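Local coordinates for protein ricin B-like lectin (Macrolepiota procera, PDB 4IYB) that binds carbohydrate, holding beta-D-galactose in a pocket of its beta-trefoil fold, as expected of a ricin B-type lectin, at residues A[20-25]-A[40-45]; A[65-70]-A[77-82]; A[83-88]-A[97-102]; A[90-95]-A[129-134]. One frame throughout, in Å; residues are numbered along the deposited sequence.

How the contacts relate
Contact 1 is the sugar site: residues 20-25 and 40-45 hold beta-D-galactose, and H37 also bonds the sugar. Contact 2 is the hairpin of strands 63-66 and 76-79. It touches contact 1 through L23 CD1 and A78 CB, 3.9 Å apart. The side chain of A78 is about 12 Å from the bound galactose. Contact 3, the hairpin of strands 86-89 and 97-100, packs on contact 2 where I66 CG1 meets F83 CE2 at 3.7 Å. Contact 4 joins two loops and is tied to contact 3 by the R98 NE to D90 OD1 salt bridge, 2.8 Å long. The centres of contacts 1 and 4 lie about 21 Å apart, on opposite sides of the chain's centre.

Contact 1 (A[20-25]-A[40-45]); sequences VIDLSG and KNQQWT. With GAL (beta-D-galactopyranose), chain C.
N41 and L23 are joined twice. The backbone L23 N gives a hydrogen bond to N41 O at 2.9 Å. The side-chain N41 ND2 returns one to L23 O at 3.0 Å. This second bond is nearly straight (170°), and L23 O lies in the plane of the N41 amide, while ND2 stands above the L23 carbonyl plane. A chi1 of 64° folds the N41 side chain over its own main chain and turns the amide back toward L23. The same ND2 also donates to galactose O3 at 3.0 Å.

Q42 comes next. Its NE2 donates to D22 OD2 at 2.9 Å, on the anti side of the carboxylate, with amide and carboxylate planes close to perpendicular. NE2 also bonds P35 O, and OE1 accepts from the backbone N of H37 and G39, so both ends of the amide are held. The Q42 CB passes near V20 CG2. A water bridges I21 O and Q42 O.

W44 then points its indole NE1 at I21 O, 3.0 Å away, and the oxygen lies in the ring plane. I21 CG2 and L23 CB pack near the CZ2 and CH2 end of the indole.

The D22 carboxylate takes the galactose O4 hydroxyl on OD1 at 2.6 Å and O3 on OD2, while G25 N donates to O4. H37 NE2 adds another bond to the sugar. D22 thus acts as acceptor for two hydroxyls, and N41 and G25 act as donors. Q42, bonded to OD2 through NE2, probably steadies the carboxylate. The pattern is consistent with recognition of the O3 and O4 hydroxyls.

Contact 2 (A[65-70]-A[77-82]); sequences GIEGTP and VAVNDP
V77 and G65 form the antiparallel hydrogen-bonded pair that joins strands 63-66 and 76-79 of a beta hairpin. G65 N donates to V77 O at 3.0 Å, and V77 N donates to G65 O at 2.9 Å. The first bond runs nearly along the C=O axis. In the second the donor stands above the carbonyl plane, 41° out of it.

The V77 side chain meets E67. Its CG2 lies 3.9 Å from E67 CD. V77 CG1 turns away from its own carbonyl carbon (chi1 -68°), which leaves CG2 on the side of E67. The E67 carboxylate itself is engaged by K29, which salt-bridges OE2 and also bonds A78 O.

V79 completes the contact with both methyls. Its CG2 packs directly on the bare CA of G65, at 4.0 Å. V79 CG1 approaches I66 O at 3.9 Å.

The chemistry is therefore mixed. Two backbone bonds fix the register, valine methyls cover the neighbouring main chain, and the lysine probably offsets the charge of E67 at the exposed side.

Contact 3 (A[83-88]-A[97-102]); sequences FEWHIW and FRIFVP
H86 CG lies anti to the carbonyl carbon (chi1 -71°), which brings the imidazole against P102. I87 turns the other way about its first bond (chi1 74°), which directs CD1 to F97. Both residues belong to the antiparallel hairpin of strands 86-89 and 97-100, part of the beta-trefoil.

Two hydrogen-bonded pairs, H86 with F100 and W88 with R98, flank the non-hydrogen-bonded pair I87 with I99. F100 N to H86 O is 2.8 Å and almost straight. H86, W88, R98 and F100 point to one face. There W88 CD1 touches F100 CD1 at 3.7 Å, and the side chains run roughly perpendicular. I87 and I99 lie side by side on the other face, with CG2 of I87 4.0 Å from CG1 of I99.

The W85 indole touches I99 CG2 through CE3 and V101 CG2 through CZ3, and its NE1 bonds L64 O. R98 extends away to D90, Q133 and W128.

Two CH-pi contacts add to the packing. I87 CD1 lies over one face of F97, offset toward the rim. P102 CG stands 3.8 Å from the H86 ring centroid, just 5° off the ring normal, and P102 CD comes within 3.1 Å of E84 O.

Contact 4 (A[90-95]-A[129-134]); sequences DEANEN and EGLHQT
T134 lays its CG2 methyl against the carboxylate of D90, 3.4 Å from OD1 and 3.5 Å from CG. The two side chains cross at about a right angle. The first torsion of T134 (chi1 72°) turns the hydroxyl back to its own segment and the methyl to D90. OG1 donates to L131 O at 2.8 Å, and T134 N bonds the same oxygen, so that carbonyl has two donors.

No direct hydrogen bond joins the segments. A water does this work. It is hydrogen-bonded to D90 OD2, to N93 OD1 and to T134 OG1, the last at 2.8 Å.

D90 also organises its own loop. OD2 accepts from N93 N at 3.2 Å, an Asx motif, and more weakly from A92 N. The backbone N93 N meets OD2 on the anti side, 26° out of the carboxylate plane. OD1 is taken by the salt bridge to R98 NE. The carboxylate is thus held on both oxygens, and the nearby arginine would be expected to favour its charged form.

L131 supplies the apolar part. Its CD2 rests on A92 CB at 3.9 Å and comes 4.1 Å from N93 OD1.

The 90-95 loop joins strands 86-89 and 97-100, and residues 129-134 lead from strand 120-126 to strand 135-138, with a short 3-10 segment at 131-132. V15, just after strand 9-14, touches both N93 and T134. H132 and Q133 pack on strand 106-110.

Contact 1 (A[20-25]-A[40-45])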
# COMPACT_ATOMS: atom_id res chain seq x y z
N VAL A 20 -6.31 3.41 6.01
CA VAL A 20 -5.94 3.21 4.61
C VAL A 20 -4.61 3.83 4.25
O VAL A 20 -4.09 4.70 4.94
CB VAL A 20 -7.02 3.72 3.63
CG1 VAL A 20 -8.36 3.09 3.91
CG2 VAL A 20 -7.06 5.25 3.63
N ILE A 21 -4.03 3.33 3.16
CA ILE A 21 -2.82 3.91 2.61
C ILE A 21 -3.13 5.29 2.02
O ILE A 21 -3.92 5.41 1.10
CB ILE A 21 -2.23 2.99 1.52
CG1 ILE A 21 -1.93 1.60 2.14
CG2 ILE A 21 -0.99 3.59 0.91
CD1 ILE A 21 -1.18 0.68 1.21
N ASP A 22 -2.45 6.28 2.57
CA ASP A 22 -2.79 7.70 2.40
C ASP A 22 -1.52 8.45 2.05
O ASP A 22 -0.49 8.29 2.69
CB ASP A 22 -3.42 8.15 3.72
CG ASP A 22 -3.79 9.65 3.76
OD1 ASP A 22 -2.89 10.50 3.56
OD2 ASP A 22 -4.97 9.94 4.13
N LEU A 23 -1.56 9.20 0.95
CA LEU A 23 -0.50 10.13 0.59
C LEU A 23 -0.70 11.42 1.41
O LEU A 23 -1.65 12.17 1.18
CB LEU A 23 -0.57 10.41 -0.90
CG LEU A 23 0.45 11.45 -1.43
CD1 LEU A 23 1.85 10.98 -1.16
CD2 LEU A 23 0.23 11.75 -2.91
N SER A 24 0.16 11.62 2.38
CA SER A 24 0.01 12.68 3.37
C SER A 24 -0.26 14.04 2.76
O SER A 24 0.49 14.52 1.92
CB SER A 24 1.26 12.79 4.19
OG SER A 24 1.14 13.87 5.09
N GLY A 25 -1.30 14.67 3.28
CA GLY A 25 -1.61 16.04 2.88
C GLY A 25 -0.65 17.05 3.47
O GLY A 25 -0.67 18.20 3.06
N LYS A 40 -8.93 11.93 -2.50
CA LYS A 40 -8.27 11.42 -3.71
C LYS A 40 -6.86 10.97 -3.39
O LYS A 40 -6.30 10.13 -4.09
CB LYS A 40 -8.25 12.49 -4.82
CG LYS A 40 -9.63 12.80 -5.36
CD LYS A 40 -10.23 11.58 -6.04
CE LYS A 40 -10.62 11.88 -7.48
NZ LYS A 40 -12.05 12.29 -7.58
N ASN A 41 -6.27 11.53 -2.34
CA ASN A 41 -4.99 11.12 -1.86
C ASN A 41 -5.05 9.77 -1.10
O ASN A 41 -4.01 9.29 -0.65
CB ASN A 41 -4.42 12.18 -0.92
CG ASN A 41 -5.26 12.38 0.34
OD1 ASN A 41 -6.48 12.52 0.26
ND2 ASN A 41 -4.59 12.38 1.49
N GLN A 42 -6.24 9.21 -1.00
CA GLN A 42 -6.44 7.89 -0.35
C GLN A 42 -6.87 6.85 -1.39
O GLN A 42 -7.38 5.78 -1.03
CB GLN A 42 -7.51 8.01 0.73
CG GLN A 42 -7.22 9.14 1.71
CD GLN A 42 -8.20 9.14 2.84
OE1 GLN A 42 -9.41 9.15 2.64
NE2 GLN A 42 -7.68 9.04 4.06
N GLN A 43 -6.70 7.21 -2.66
CA GLN A 43 -7.17 6.41 -3.78
C GLN A 43 -6.02 6.18 -4.76
O GLN A 43 -5.19 7.06 -5.01
CB GLN A 43 -8.40 7.06 -4.46
CG GLN A 43 -9.60 7.14 -3.54
CD GLN A 43 -10.72 8.06 -4.03
OE1 GLN A 43 -11.71 8.27 -3.34
NE2 GLN A 43 -10.54 8.63 -5.18
N TRP A 44 -5.92 4.94 -5.22
CA TRP A 44 -4.77 4.46 -5.99
C TRP A 44 -5.24 3.73 -7.24
O TRP A 44 -6.04 2.82 -7.18
CB TRP A 44 -3.92 3.51 -5.12
CG TRP A 44 -3.42 4.21 -3.85
CD1 TRP A 44 -4.04 4.24 -2.63
CD2 TRP A 44 -2.28 5.07 -3.74
NE1 TRP A 44 -3.35 5.03 -1.78
CE2 TRP A 44 -2.24 5.54 -2.41
CE3 TRP A 44 -1.25 5.42 -4.61
CZ2 TRP A 44 -1.25 6.42 -1.96
CZ3 TRP A 44 -0.27 6.27 -4.17
CH2 TRP A 44 -0.26 6.75 -2.84
N THR A 45 -4.76 4.20 -8.40
CA THR A 45 -5.11 3.61 -9.68
C THR A 45 -4.10 2.53 -10.03
O THR A 45 -2.89 2.81 -10.11
CB THR A 45 -5.11 4.69 -10.78
OG1 THR A 45 -6.02 5.75 -10.42
CG2 THR A 45 -5.55 4.08 -12.11
C1 GAL C . -4.91 15.72 5.34
C2 GAL C . -5.47 14.68 4.39
C3 GAL C . -5.45 13.32 5.05
C4 GAL C . -4.05 13.03 5.56
C5 GAL C . -3.63 14.15 6.50
C6 GAL C . -2.23 13.95 7.03
O1 GAL C . -4.82 16.93 4.61
O2 GAL C . -6.81 15.00 4.04
O3 GAL C . -5.98 12.39 4.14
O4 GAL C . -3.12 12.90 4.47
O5 GAL C . -3.61 15.35 5.74
O6 GAL C . -1.98 14.85 8.09
O HOH W 1 -6.00 3.79 0.21

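Contact 2 (A[65-70]-A[77-82])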
# COMPACT_ATOMS: atom_id res chain seq x y z
N GLY A 65 5.92 4.06 -4.13
CA GLY A 65 7.23 3.46 -4.27
C GLY A 65 8.05 3.57 -3.02
O GLY A 65 7.51 3.77 -1.92
N ILE A 66 9.35 3.33 -3.17
CA ILE A 66 10.30 3.46 -2.10
C ILE A 66 11.50 4.16 -2.75
O ILE A 66 11.67 4.15 -3.98
CB ILE A 66 10.76 2.10 -1.54
CG1 ILE A 66 11.44 1.26 -2.63
CG2 ILE A 66 9.59 1.35 -0.91
CD1 ILE A 66 12.08 -0.03 -2.17
N GLU A 67 12.38 4.63 -1.90
CA GLU A 67 13.71 5.06 -2.35
C GLU A 67 14.79 4.21 -1.64
O GLU A 67 14.74 3.95 -0.44
CB GLU A 67 13.88 6.58 -2.11
CG GLU A 67 13.13 7.44 -3.14
CD GLU A 67 12.72 8.85 -2.67
OE1 GLU A 67 12.82 9.21 -1.47
OE2 GLU A 67 12.25 9.61 -3.54
N GLY A 68 15.72 3.70 -2.43
CA GLY A 68 16.81 2.93 -1.88
C GLY A 68 16.40 1.57 -1.32
O GLY A 68 15.26 1.14 -1.43
N THR A 69 17.36 0.92 -0.69
CA THR A 69 17.39 -0.52 -0.62
C THR A 69 16.27 -1.03 0.28
O THR A 69 16.13 -0.59 1.41
CB THR A 69 18.75 -0.98 -0.09
OG1 THR A 69 19.77 -0.40 -0.90
CG2 THR A 69 18.89 -2.50 -0.13
N PRO A 70 15.51 -2.04 -0.19
CA PRO A 70 14.53 -2.64 0.72
C PRO A 70 15.20 -3.17 1.98
O PRO A 70 16.20 -3.90 1.90
CB PRO A 70 13.96 -3.79 -0.11
CG PRO A 70 14.13 -3.37 -1.51
CD PRO A 70 15.41 -2.59 -1.54
N VAL A 77 7.11 6.02 -0.08
CA VAL A 77 7.02 7.41 -0.51
C VAL A 77 6.42 7.52 -1.89
O VAL A 77 6.45 6.59 -2.70
CB VAL A 77 8.41 8.09 -0.51
CG1 VAL A 77 8.92 8.25 0.90
CG2 VAL A 77 9.40 7.34 -1.40
N ALA A 78 5.89 8.70 -2.20
CA ALA A 78 5.55 9.05 -3.56
C ALA A 78 6.82 9.14 -4.41
O ALA A 78 7.80 9.75 -3.99
CB ALA A 78 4.80 10.37 -3.59
N VAL A 79 6.76 8.55 -5.59
CA VAL A 79 7.88 8.62 -6.54
C VAL A 79 7.38 8.99 -7.91
O VAL A 79 6.22 8.77 -8.25
CB VAL A 79 8.70 7.29 -6.57
CG1 VAL A 79 9.29 6.95 -5.20
CG2 VAL A 79 7.86 6.17 -7.12
N ASN A 80 8.25 9.55 -8.75
CA ASN A 80 7.81 10.04 -10.05
C ASN A 80 7.53 8.93 -11.06
O ASN A 80 6.57 8.98 -11.84
CB ASN A 80 8.88 11.00 -10.61
CG ASN A 80 8.87 12.35 -9.92
OD1 ASN A 80 7.87 12.79 -9.35
ND2 ASN A 80 10.00 13.04 -10.00
N ASP A 81 8.39 7.92 -11.04
CA ASP A 81 8.36 6.86 -12.02
C ASP A 81 7.57 5.66 -11.52
O ASP A 81 7.60 5.36 -10.35
CB ASP A 81 9.79 6.40 -12.31
CG ASP A 81 10.60 7.45 -13.05
OD1 ASP A 81 9.99 8.30 -13.73
OD2 ASP A 81 11.84 7.39 -12.96
N PRO A 82 6.87 4.97 -12.42
CA PRO A 82 6.12 3.79 -11.98
C PRO A 82 7.00 2.80 -11.25
O PRO A 82 8.15 2.54 -11.65
CB PRO A 82 5.59 3.19 -13.28
CG PRO A 82 5.56 4.34 -14.24
CD PRO A 82 6.75 5.17 -13.88

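Contact 3 (A[83-88]-A[97-102])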
# COMPACT_ATOMS: atom_id res chain seq x y z
N PHE A 83 6.50 2.32 -10.12
CA PHE A 83 7.22 1.34 -9.30
C PHE A 83 6.40 0.06 -9.25
O PHE A 83 5.22 0.07 -8.93
CB PHE A 83 7.44 1.89 -7.89
CG PHE A 83 8.26 0.99 -7.02
CD1 PHE A 83 7.67 -0.06 -6.34
CD2 PHE A 83 9.60 1.23 -6.82
CE1 PHE A 83 8.44 -0.90 -5.56
CE2 PHE A 83 10.36 0.41 -6.05
CZ PHE A 83 9.78 -0.66 -5.39
N GLU A 84 7.02 -1.06 -9.61
CA GLU A 84 6.33 -2.33 -9.74
C GLU A 84 6.26 -3.12 -8.41
O GLU A 84 7.24 -3.22 -7.66
CB GLU A 84 7.05 -3.18 -10.78
CG GLU A 84 6.87 -2.64 -12.20
CD GLU A 84 7.34 -3.60 -13.29
OE1 GLU A 84 6.67 -3.68 -14.36
OE2 GLU A 84 8.42 -4.18 -13.11
N TRP A 85 5.07 -3.64 -8.16
CA TRP A 85 4.72 -4.41 -6.96
C TRP A 85 4.12 -5.73 -7.40
O TRP A 85 3.48 -5.84 -8.46
CB TRP A 85 3.65 -3.68 -6.15
CG TRP A 85 4.08 -2.37 -5.60
CD1 TRP A 85 3.76 -1.11 -6.09
CD2 TRP A 85 4.87 -2.16 -4.43
NE1 TRP A 85 4.31 -0.14 -5.27
CE2 TRP A 85 5.02 -0.75 -4.27
CE3 TRP A 85 5.50 -3.01 -3.51
CZ2 TRP A 85 5.75 -0.20 -3.22
CZ3 TRP A 85 6.23 -2.46 -2.48
CH2 TRP A 85 6.35 -1.07 -2.34
N HIS A 86 4.26 -6.76 -6.56
CA HIS A 86 3.51 -8.01 -6.73
C HIS A 86 2.57 -8.21 -5.55
O HIS A 86 2.90 -7.84 -4.42
CB HIS A 86 4.45 -9.21 -6.80
CG HIS A 86 5.26 -9.29 -8.05
ND1 HIS A 86 6.39 -10.07 -8.16
CD2 HIS A 86 5.09 -8.69 -9.25
CE1 HIS A 86 6.92 -9.90 -9.36
NE2 HIS A 86 6.11 -9.12 -10.06
N ILE A 87 1.39 -8.77 -5.82
CA ILE A 87 0.41 -9.01 -4.77
C ILE A 87 0.08 -10.48 -4.71
O ILE A 87 -0.03 -11.14 -5.74
CB ILE A 87 -0.87 -8.14 -4.92
CG1 ILE A 87 -1.75 -8.62 -6.06
CG2 ILE A 87 -0.46 -6.69 -5.13
CD1 ILE A 87 -3.09 -7.89 -6.14
N TRP A 88 0.02 -10.98 -3.49
CA TRP A 88 -0.28 -12.38 -3.18
C TRP A 88 -1.41 -12.47 -2.17
O TRP A 88 -1.39 -11.78 -1.15
CB TRP A 88 0.95 -13.06 -2.58
CG TRP A 88 2.11 -13.15 -3.55
CD1 TRP A 88 3.08 -12.22 -3.77
CD2 TRP A 88 2.40 -14.25 -4.42
NE1 TRP A 88 3.97 -12.67 -4.73
CE2 TRP A 88 3.57 -13.92 -5.14
CE3 TRP A 88 1.80 -15.49 -4.63
CZ2 TRP A 88 4.15 -14.79 -6.08
CZ3 TRP A 88 2.35 -16.34 -5.59
CH2 TRP A 88 3.49 -15.95 -6.33
N PHE A 97 -4.54 -9.27 0.95
CA PHE A 97 -3.34 -9.38 0.13
C PHE A 97 -2.12 -8.93 0.93
O PHE A 97 -2.21 -8.07 1.83
CB PHE A 97 -3.41 -8.49 -1.11
CG PHE A 97 -4.42 -8.91 -2.14
CD1 PHE A 97 -4.14 -9.96 -2.99
CD2 PHE A 97 -5.66 -8.29 -2.21
CE1 PHE A 97 -5.06 -10.35 -3.94
CE2 PHE A 97 -6.61 -8.70 -3.16
CZ PHE A 97 -6.30 -9.74 -4.01
N ARG A 98 -0.98 -9.51 0.55
CA ARG A 98 0.33 -8.96 0.87
C ARG A 98 0.97 -8.40 -0.36
O ARG A 98 0.85 -8.96 -1.46
CB ARG A 98 1.19 -10.07 1.49
CG ARG A 98 0.66 -10.51 2.84
CD ARG A 98 1.40 -11.74 3.36
NE ARG A 98 0.95 -12.06 4.71
CZ ARG A 98 1.53 -11.65 5.83
NH1 ARG A 98 2.62 -10.88 5.75
NH2 ARG A 98 1.01 -11.97 7.02
N ILE A 99 1.60 -7.23 -0.22
CA ILE A 99 2.10 -6.46 -1.34
C ILE A 99 3.62 -6.37 -1.22
O ILE A 99 4.16 -5.85 -0.23
CB ILE A 99 1.46 -5.05 -1.34
CG1 ILE A 99 -0.06 -5.18 -1.41
CG2 ILE A 99 2.00 -4.24 -2.50
CD1 ILE A 99 -0.80 -3.87 -1.18
N PHE A 100 4.31 -6.98 -2.18
CA PHE A 100 5.78 -7.22 -2.09
C PHE A 100 6.56 -6.43 -3.12
O PHE A 100 6.13 -6.28 -4.27
CB PHE A 100 6.10 -8.70 -2.38
CG PHE A 100 5.82 -9.64 -1.25
CD1 PHE A 100 4.56 -10.20 -1.06
CD2 PHE A 100 6.82 -10.01 -0.38
CE1 PHE A 100 4.33 -11.11 -0.03
CE2 PHE A 100 6.60 -10.87 0.66
CZ PHE A 100 5.36 -11.47 0.83
N VAL A 101 7.77 -6.03 -2.74
CA VAL A 101 8.79 -5.67 -3.72
C VAL A 101 9.17 -6.92 -4.48
O VAL A 101 9.51 -7.94 -3.84
CB VAL A 101 10.04 -5.05 -3.06
CG1 VAL A 101 11.06 -4.71 -4.12
CG2 VAL A 101 9.64 -3.79 -2.26
N PRO A 102 9.07 -6.91 -5.82
CA PRO A 102 9.36 -8.11 -6.61
C PRO A 102 10.74 -8.72 -6.26
O PRO A 102 11.74 -8.00 -6.10
CB PRO A 102 9.29 -7.62 -8.05
CG PRO A 102 8.25 -6.52 -7.98
CD PRO A 102 8.59 -5.82 -6.69

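Contact 4 (A[90-95]-A[129-134])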
# COMPACT_ATOMS: atom_id res chain seq x y z
N ASP A 90 -3.41 -13.53 1.01
CA ASP A 90 -3.01 -13.88 2.34
C ASP A 90 -3.59 -15.21 2.79
O ASP A 90 -4.66 -15.58 2.34
CB ASP A 90 -3.44 -12.79 3.32
CG ASP A 90 -2.91 -13.03 4.71
OD1 ASP A 90 -1.65 -13.14 4.84
OD2 ASP A 90 -3.70 -13.14 5.66
N GLU A 91 -2.91 -15.90 3.70
CA GLU A 91 -3.38 -17.18 4.21
C GLU A 91 -4.44 -17.05 5.32
O GLU A 91 -5.32 -17.91 5.43
CB GLU A 91 -2.20 -18.01 4.73
CG GLU A 91 -2.55 -19.45 5.02
CD GLU A 91 -1.34 -20.34 5.32
OE1 GLU A 91 -1.59 -21.56 5.50
OE2 GLU A 91 -0.23 -19.81 5.50
N ALA A 92 -4.30 -16.05 6.18
CA ALA A 92 -5.23 -15.90 7.30
C ALA A 92 -6.59 -15.38 6.88
O ALA A 92 -7.65 -15.84 7.35
CB ALA A 92 -4.64 -15.00 8.36
N ASN A 93 -6.57 -14.42 5.97
CA ASN A 93 -7.78 -13.92 5.32
C ASN A 93 -7.56 -13.87 3.83
O ASN A 93 -6.88 -12.98 3.32
CB ASN A 93 -8.15 -12.51 5.84
CG ASN A 93 -8.38 -12.48 7.33
OD1 ASN A 93 -7.57 -11.91 8.10
ND2 ASN A 93 -9.45 -13.10 7.77
N GLU A 94 -8.14 -14.81 3.11
CA GLU A 94 -7.82 -14.99 1.70
C GLU A 94 -8.41 -13.94 0.77
O GLU A 94 -8.01 -13.85 -0.40
CB GLU A 94 -8.22 -16.40 1.20
CG GLU A 94 -7.48 -17.52 1.93
CD GLU A 94 -7.66 -18.89 1.27
OE1 GLU A 94 -7.80 -19.84 2.07
OE2 GLU A 94 -7.66 -18.96 0.05
N ASN A 95 -9.29 -13.09 1.32
CA ASN A 95 -9.78 -11.93 0.60
C ASN A 95 -8.80 -10.76 0.69
O ASN A 95 -8.94 -9.80 -0.07
CB ASN A 95 -11.10 -11.47 1.19
CG ASN A 95 -10.96 -11.10 2.63
OD1 ASN A 95 -10.63 -11.94 3.46
ND2 ASN A 95 -11.11 -9.84 2.93
N GLU A 129 3.75 -13.32 10.16
CA GLU A 129 2.30 -13.56 10.27
C GLU A 129 1.43 -12.39 10.75
O GLU A 129 0.20 -12.48 10.74
CB GLU A 129 2.06 -14.80 11.14
CG GLU A 129 2.27 -14.53 12.61
CD GLU A 129 2.54 -15.79 13.41
OE1 GLU A 129 3.68 -16.30 13.36
OE2 GLU A 129 1.61 -16.26 14.10
N GLY A 130 2.01 -11.27 11.14
CA GLY A 130 1.19 -10.19 11.69
C GLY A 130 0.19 -9.66 10.67
O GLY A 130 0.54 -9.37 9.53
N LEU A 131 -1.05 -9.43 11.13
CA LEU A 131 -2.10 -9.01 10.23
C LEU A 131 -1.95 -7.57 9.77
O LEU A 131 -2.60 -7.14 8.83
CB LEU A 131 -3.47 -9.22 10.88
CG LEU A 131 -3.85 -10.68 11.11
CD1 LEU A 131 -5.22 -10.75 11.79
CD2 LEU A 131 -3.90 -11.42 9.78
N HIS A 132 -1.06 -6.82 10.42
CA HIS A 132 -0.80 -5.45 9.98
C HIS A 132 0.03 -5.43 8.72
O HIS A 132 0.29 -4.35 8.19
CB HIS A 132 -0.09 -4.69 11.08
CG HIS A 132 1.20 -5.31 11.49
ND1 HIS A 132 1.25 -6.47 12.23
CD2 HIS A 132 2.49 -4.97 11.22
CE1 HIS A 132 2.52 -6.82 12.40
NE2 HIS A 132 3.29 -5.93 11.80
N GLN A 133 0.43 -6.61 8.22
CA GLN A 133 1.06 -6.71 6.90
C GLN A 133 0.08 -7.16 5.79
O GLN A 133 0.50 -7.57 4.71
CB GLN A 133 2.25 -7.69 6.94
CG GLN A 133 3.32 -7.33 7.95
CD GLN A 133 4.58 -8.14 7.74
OE1 GLN A 133 4.56 -9.21 7.16
NE2 GLN A 133 5.71 -7.57 8.13
N THR A 134 -1.22 -7.08 6.08
CA THR A 134 -2.23 -7.57 5.15
C THR A 134 -3.25 -6.48 4.88
O THR A 134 -3.54 -5.68 5.74
CB THR A 134 -2.89 -8.90 5.65
OG1 THR A 134 -3.76 -8.67 6.77
CG2 THR A 134 -1.84 -9.94 5.98
O HOH W 2 -5.31 -10.97 6.59